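Interleukin-1beta (Gallus gallus, PDB 2WRY) probably acts as a secreted pro-inflammatory cytokine that binds the interleukin-1 receptor, this chain being the beta-trefoil part of a longer protein. Local coordinates at residues F22-P27 with Y74-S79; S79-G84 with Q90-D95. One frame throughout, in Å; residues are numbered along the deposited sequence.

Overall arrangement
Both contacts use the strand 76-83, and they meet at Ser79, which belongs to each; their centres lie 11 Å apart and both are partly buried. Contact 1 (22-27 with 74-79) is apolar packing between residues of different sheets, without a direct hydrogen bond, and Leu76 is its buried member. Contact 2 (79-84 with 90-95) lies within one hairpin, joined by backbone hydrogen bonds and a polar side-chain cluster about the carboxylate of Glu92. The hairpin presents different chemistry on its two faces: Leu76 and Leu91 meet Leu24 on one, while Ser79, Val81, Gln90 and Glu92 share the other.

Contact 1 (F22-P27 with Y74-S79); sequences FVLESP and YKLYMS
Leu24 reaches across to Tyr74 and lays its CD2 methyl over one face of the phenol ring, offset from the middle toward the rim. Leu24 CD2 stands 3.7 Å from the ring centroid, a CH-pi contact, and its nearest ring atom is Tyr74 CD2 at 3.4 Å. The two side chains run past each other in opposite directions, so that the ring extends back toward the backbone of the leucine. There the hydroxyl is hydrogen-bonded to a water, Tyr74 OH to water O 3.0 Å, and the same water accepts a hydrogen bond of 2.8 Å from Leu24 N. Tyrosine suits this place because its ring offers a flat apolar face to the methyl while its hydroxyl serves the polar margin.

The branching of leucine lets one residue meet several neighbours. With CG turned opposite the backbone N (chi1 -170°), the isobutyl group is directed toward Tyr74 and Leu76; Leu24 CD2 also touches Leu76 CD1 at 3.8 Å, and the other methyl, Leu24 CD1, packs against Leu91 of the strand 86-93. Leu76 is buried, and a van der Waals contact of 3.5 Å joins Leu76 CD1 to the carbonyl oxygen of Pro27, just after the bulge at Glu25 and Ser26.

No hydrogen bond passes directly between 22-27 and 74-79; methyls, one ring face and a bridging water join them. The end of strand 21-26 and the turn after it pack here against the start of the hairpin 76-93 and the loop residue before it, parts of separate sheets within the all-beta, beta-trefoil fold of the interleukin-1 family.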
loop_
_atom_site.group_PDB
_atom_site.type_symbol
_atom_site.label_atom_id
_atom_site.label_comp_id
_atom_site.label_asym_id
_atom_site.label_seq_id
_atom_site.Cartn_x
_atom_site.Cartn_y
_atom_site.Cartn_z
ATOM N N PHE A 22 -9.799 -3.582 -2.002
ATOM C CA PHE A 22 -9.742 -2.819 -0.740
ATOM C C PHE A 22 -11.016 -1.974 -0.578
ATOM O O PHE A 22 -11.523 -1.374 -1.547
ATOM C CB PHE A 22 -8.552 -1.859 -0.730
ATOM C CG PHE A 22 -7.188 -2.511 -0.736
ATOM C CD1 PHE A 22 -7.014 -3.880 -0.510
ATOM C CD2 PHE A 22 -6.072 -1.719 -0.981
ATOM C CE1 PHE A 22 -5.712 -4.434 -0.528
ATOM C CE2 PHE A 22 -4.778 -2.247 -0.978
ATOM C CZ PHE A 22 -4.598 -3.615 -0.755
ATOM N N VAL A 23 -11.528 -1.930 0.644
ATOM C CA VAL A 23 -12.523 -0.908 1.017
ATOM C C VAL A 23 -12.063 -0.204 2.277
ATOM O O VAL A 23 -11.335 -0.799 3.075
ATOM C CB VAL A 23 -13.989 -1.453 1.182
ATOM C CG1 VAL A 23 -14.461 -2.176 -0.085
ATOM C CG2 VAL A 23 -14.167 -2.307 2.447
ATOM N N LEU A 24 -12.499 1.046 2.467
ATOM C CA LEU A 24 -12.147 1.789 3.678
ATOM C C LEU A 24 -13.203 1.514 4.743
ATOM O O LEU A 24 -14.301 2.078 4.711
ATOM C CB LEU A 24 -11.980 3.288 3.371
ATOM C CG LEU A 24 -11.383 4.128 4.491
ATOM C CD1 LEU A 24 -9.952 3.682 4.787
ATOM C CD2 LEU A 24 -11.414 5.611 4.139
ATOM N N GLU A 25 -12.892 0.588 5.644
ATOM C CA GLU A 25 -13.850 0.150 6.647
ATOM C C GLU A 25 -14.178 1.282 7.608
ATOM O O GLU A 25 -15.347 1.480 7.998
ATOM C CB GLU A 25 -13.304 -1.050 7.419
ATOM C CG GLU A 25 -14.232 -1.514 8.531
ATOM C CD GLU A 25 -13.714 -2.727 9.259
ATOM O OE1 GLU A 25 -12.719 -2.597 10.016
ATOM O OE2 GLU A 25 -14.313 -3.812 9.080
ATOM N N SER A 26 -13.132 1.996 7.998
ATOM C CA SER A 26 -13.228 3.139 8.896
ATOM C C SER A 26 -12.139 4.106 8.470
ATOM O O SER A 26 -11.234 3.743 7.706
ATOM C CB SER A 26 -13.031 2.691 10.344
ATOM O OG SER A 26 -11.693 2.263 10.540
ATOM N N PRO A 27 -12.212 5.363 8.921
ATOM C CA PRO A 27 -11.176 6.271 8.465
ATOM C C PRO A 27 -9.719 5.840 8.686
ATOM O O PRO A 27 -8.837 6.388 8.040
ATOM C CB PRO A 27 -11.510 7.575 9.205
ATOM C CG PRO A 27 -12.972 7.471 9.420
ATOM C CD PRO A 27 -13.226 6.046 9.738
ATOM N N TYR A 74 -10.080 9.997 -0.490
ATOM C CA TYR A 74 -10.232 10.044 0.947
ATOM C C TYR A 74 -9.171 10.896 1.658
ATOM O O TYR A 74 -9.214 11.023 2.891
ATOM C CB TYR A 74 -10.219 8.632 1.511
ATOM C CG TYR A 74 -11.387 7.763 1.115
ATOM C CD1 TYR A 74 -11.293 6.861 0.046
ATOM C CD2 TYR A 74 -12.576 7.799 1.843
ATOM C CE1 TYR A 74 -12.346 6.007 -0.272
ATOM C CE2 TYR A 74 -13.648 6.950 1.522
ATOM C CZ TYR A 74 -13.514 6.060 0.472
ATOM O OH TYR A 74 -14.556 5.221 0.151
ATOM N N LYS A 75 -8.231 11.459 0.890
ATOM C CA LYS A 75 -7.230 12.391 1.427
ATOM C C LYS A 75 -6.344 11.718 2.500
ATOM O O LYS A 75 -5.905 12.338 3.484
ATOM C CB LYS A 75 -7.938 13.691 1.907
ATOM C CG LYS A 75 -8.549 14.576 0.753
ATOM C CD LYS A 75 -9.837 14.005 0.161
ATOM C CE LYS A 75 -10.539 15.014 -0.735
ATOM N NZ LYS A 75 -11.759 14.416 -1.350
ATOM N N LEU A 76 -6.058 10.434 2.266
ATOM C CA LEU A 76 -5.232 9.631 3.167
ATOM C C LEU A 76 -4.044 9.093 2.383
ATOM O O LEU A 76 -4.165 8.841 1.186
ATOM C CB LEU A 76 -6.025 8.431 3.691
ATOM C CG LEU A 76 -7.258 8.718 4.576
ATOM C CD1 LEU A 76 -8.113 7.471 4.793
ATOM C CD2 LEU A 76 -6.849 9.312 5.951
ATOM N N TYR A 77 -2.914 8.904 3.074
ATOM C CA TYR A 77 -1.799 8.094 2.556
ATOM C C TYR A 77 -1.479 6.941 3.504
ATOM O O TYR A 77 -1.639 7.083 4.722
ATOM C CB TYR A 77 -0.545 8.942 2.319
ATOM C CG TYR A 77 -0.602 9.703 1.013
ATOM C CD1 TYR A 77 -0.015 9.178 -0.145
ATOM C CD2 TYR A 77 -1.271 10.925 0.910
ATOM C CE1 TYR A 77 -0.060 9.850 -1.344
ATOM C CE2 TYR A 77 -1.314 11.615 -0.297
ATOM C CZ TYR A 77 -0.714 11.056 -1.429
ATOM O OH TYR A 77 -0.771 11.674 -2.647
ATOM N N MET A 78 -1.062 5.792 2.939
ATOM C CA MET A 78 -0.619 4.653 3.764
ATOM C C MET A 78 0.723 4.974 4.389
ATOM O O MET A 78 1.568 5.619 3.764
ATOM C CB MET A 78 -0.449 3.398 2.903
ATOM C CG MET A 78 -1.711 3.022 2.185
ATOM S SD MET A 78 -1.515 1.322 1.592
ATOM C CE MET A 78 -2.333 0.434 2.869
ATOM N N SER A 79 0.952 4.472 5.590
ATOM C CA SER A 79 2.295 4.605 6.202
ATOM C C SER A 79 2.597 3.390 7.062
ATOM O O SER A 79 1.689 2.714 7.509
ATOM C CB SER A 79 2.383 5.886 7.051
ATOM O OG SER A 79 1.535 5.767 8.169
HETATM O O HOH W 1 -14.439 2.308 0.852
#

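Contact 2 (S79-G84 with Q90-D95); sequences SCVMSG and QLEEAD
Ser79 and Gln90 approach the carboxylate of Glu92 from opposite faces of its plane and converge on the same oxygen. All three belong to the antiparallel beta hairpin of strands 76-83 and 86-93 in the beta-trefoil. Ser79 OG donates to Glu92 OE1 over 2.7 Å from the anti side, 26° out of the plane. Gln90 NE2 donates to Glu92 OE1 (2.7 Å) from above the opposite face, tilted 53°. The Gln90 amide, by contrast, has Glu92 OE1 almost exactly in its plane, and one of its faces is covered by Val81: the CG2 methyl of Val81 sits over the amide carbon, 3.5 Å from Gln90 CD, and Val81 CG1 lies 3.8 Å from Gln90 NE2.

Ser79 and Gln90 form a hydrogen-bonded pair, and with Val81 and Glu92 they occupy one face of the hairpin. The first torsion of Gln90 (chi1 65°) sets CG between the backbone N and the carbonyl carbon, and the extended chain beyond it carries the amide past Ser79 to lie under Val81. The fit is close, with Ser79 OG 3.0 Å from Gln90 CG while it donates to Glu92 OE1, and a side chain as short as serine is probably what the place admits. Arg107 adds a salt bridge to Glu92 OE1, which would be expected to stabilise the negative charge. An alanine in place of Glu92 would probably leave Ser79 OG and Gln90 NE2 without their common acceptor, deprive Arg107 of this charge partner and free the Gln90 amide to turn.

Beneath these side chains two backbone bonds close the ring between the strands: Ser79 N donates to Gln90 O at 2.8 Å, and Gln90 N donates back to Ser79 O, also 2.8 Å.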
loop_
_atom_site.group_PDB
_atom_site.type_symbol
_atom_site.label_atom_id
_atom_site.label_comp_id
_atom_site.label_asym_id
_atom_site.label_seq_id
_atom_site.Cartn_x
_atom_site.Cartn_y
_atom_site.Cartn_z
ATOM N N SER A 79 0.952 4.472 5.590
ATOM C CA SER A 79 2.295 4.605 6.202
ATOM C C SER A 79 2.597 3.390 7.062
ATOM O O SER A 79 1.689 2.714 7.509
ATOM C CB SER A 79 2.383 5.886 7.051
ATOM O OG SER A 79 1.535 5.767 8.169
ATOM N N CYS A 80 3.882 3.119 7.299
ATOM C CA CYS A 80 4.265 2.059 8.232
ATOM C C CYS A 80 4.914 2.684 9.435
ATOM O O CYS A 80 5.848 3.479 9.303
ATOM C CB CYS A 80 5.262 1.137 7.556
ATOM S SG CYS A 80 4.517 0.317 6.193
ATOM N N VAL A 81 4.434 2.302 10.610
ATOM C CA VAL A 81 4.946 2.884 11.852
ATOM C C VAL A 81 4.982 1.831 12.931
ATOM O O VAL A 81 4.274 0.811 12.842
ATOM C CB VAL A 81 4.080 4.075 12.340
ATOM C CG1 VAL A 81 4.053 5.220 11.314
ATOM C CG2 VAL A 81 2.677 3.637 12.728
ATOM N N MET A 82 5.796 2.082 13.968
ATOM C CA MET A 82 5.779 1.197 15.121
ATOM C C MET A 82 4.564 1.523 15.983
ATOM O O MET A 82 4.299 2.703 16.297
ATOM C CB MET A 82 7.031 1.407 15.973
ATOM C CG MET A 82 7.205 0.313 16.984
ATOM S SD MET A 82 7.750 -1.201 16.212
ATOM C CE MET A 82 9.503 -0.909 15.932
ATOM N N SER A 83 3.858 0.480 16.379
ATOM C CA SER A 83 2.771 0.583 17.346
ATOM C C SER A 83 3.011 -0.463 18.420
ATOM O O SER A 83 3.007 -1.676 18.167
ATOM C CB SER A 83 1.405 0.361 16.681
ATOM O OG SER A 83 0.357 0.522 17.644
ATOM N N GLY A 84 3.231 0.031 19.630
ATOM C CA GLY A 84 3.739 -0.777 20.680
ATOM C C GLY A 84 5.162 -1.070 20.258
ATOM O O GLY A 84 6.024 -0.146 20.105
ATOM N N GLN A 90 -0.649 1.884 8.802
ATOM C CA GLN A 90 -1.714 2.827 9.151
ATOM C C GLN A 90 -2.068 3.725 7.994
ATOM O O GLN A 90 -1.387 3.762 6.971
ATOM C CB GLN A 90 -1.369 3.618 10.401
ATOM C CG GLN A 90 -0.220 4.522 10.313
ATOM C CD GLN A 90 -0.105 5.413 11.561
ATOM O OE1 GLN A 90 -0.535 5.035 12.668
ATOM N NE2 GLN A 90 0.478 6.584 11.384
ATOM N N LEU A 91 -3.195 4.403 8.144
ATOM C CA LEU A 91 -3.620 5.372 7.160
ATOM C C LEU A 91 -3.603 6.711 7.873
ATOM O O LEU A 91 -4.136 6.847 8.982
ATOM C CB LEU A 91 -5.039 5.083 6.699
ATOM C CG LEU A 91 -5.315 3.685 6.146
ATOM C CD1 LEU A 91 -6.806 3.526 5.847
ATOM C CD2 LEU A 91 -4.481 3.434 4.881
ATOM N N GLU A 92 -2.982 7.683 7.236
ATOM C CA GLU A 92 -2.838 9.008 7.828
ATOM C C GLU A 92 -3.411 10.064 6.921
ATOM O O GLU A 92 -3.253 9.993 5.707
ATOM C CB GLU A 92 -1.344 9.338 8.045
ATOM C CG GLU A 92 -0.611 8.431 8.994
ATOM C CD GLU A 92 0.776 8.951 9.339
ATOM O OE1 GLU A 92 1.682 8.117 9.563
ATOM O OE2 GLU A 92 0.955 10.191 9.436
ATOM N N GLU A 93 -4.094 11.048 7.524
ATOM C CA GLU A 93 -4.455 12.240 6.797
ATOM C C GLU A 93 -3.150 12.939 6.489
ATOM O O GLU A 93 -2.400 13.339 7.403
ATOM C CB GLU A 93 -5.356 13.149 7.649
ATOM C CG GLU A 93 -6.730 12.581 7.907
ATOM C CD GLU A 93 -7.515 13.428 8.890
ATOM O OE1 GLU A 93 -7.754 14.608 8.581
ATOM O OE2 GLU A 93 -7.883 12.910 9.970
ATOM N N ALA A 94 -2.836 13.057 5.213
ATOM C CA ALA A 94 -1.606 13.725 4.817
ATOM C C ALA A 94 -1.866 14.323 3.469
ATOM O O ALA A 94 -2.585 13.738 2.650
ATOM C CB ALA A 94 -0.411 12.745 4.761
ATOM N N ASP A 95 -1.309 15.506 3.263
ATOM C CA ASP A 95 -1.315 16.130 1.936
ATOM C C ASP A 95 -0.208 15.544 1.063
ATOM O O ASP A 95 0.601 14.720 1.528
ATOM C CB ASP A 95 -1.219 17.642 2.093
ATOM C CG ASP A 95 -2.406 18.207 2.877
ATOM O OD1 ASP A 95 -3.558 17.965 2.449
ATOM O OD2 ASP A 95 -2.203 18.849 3.929
#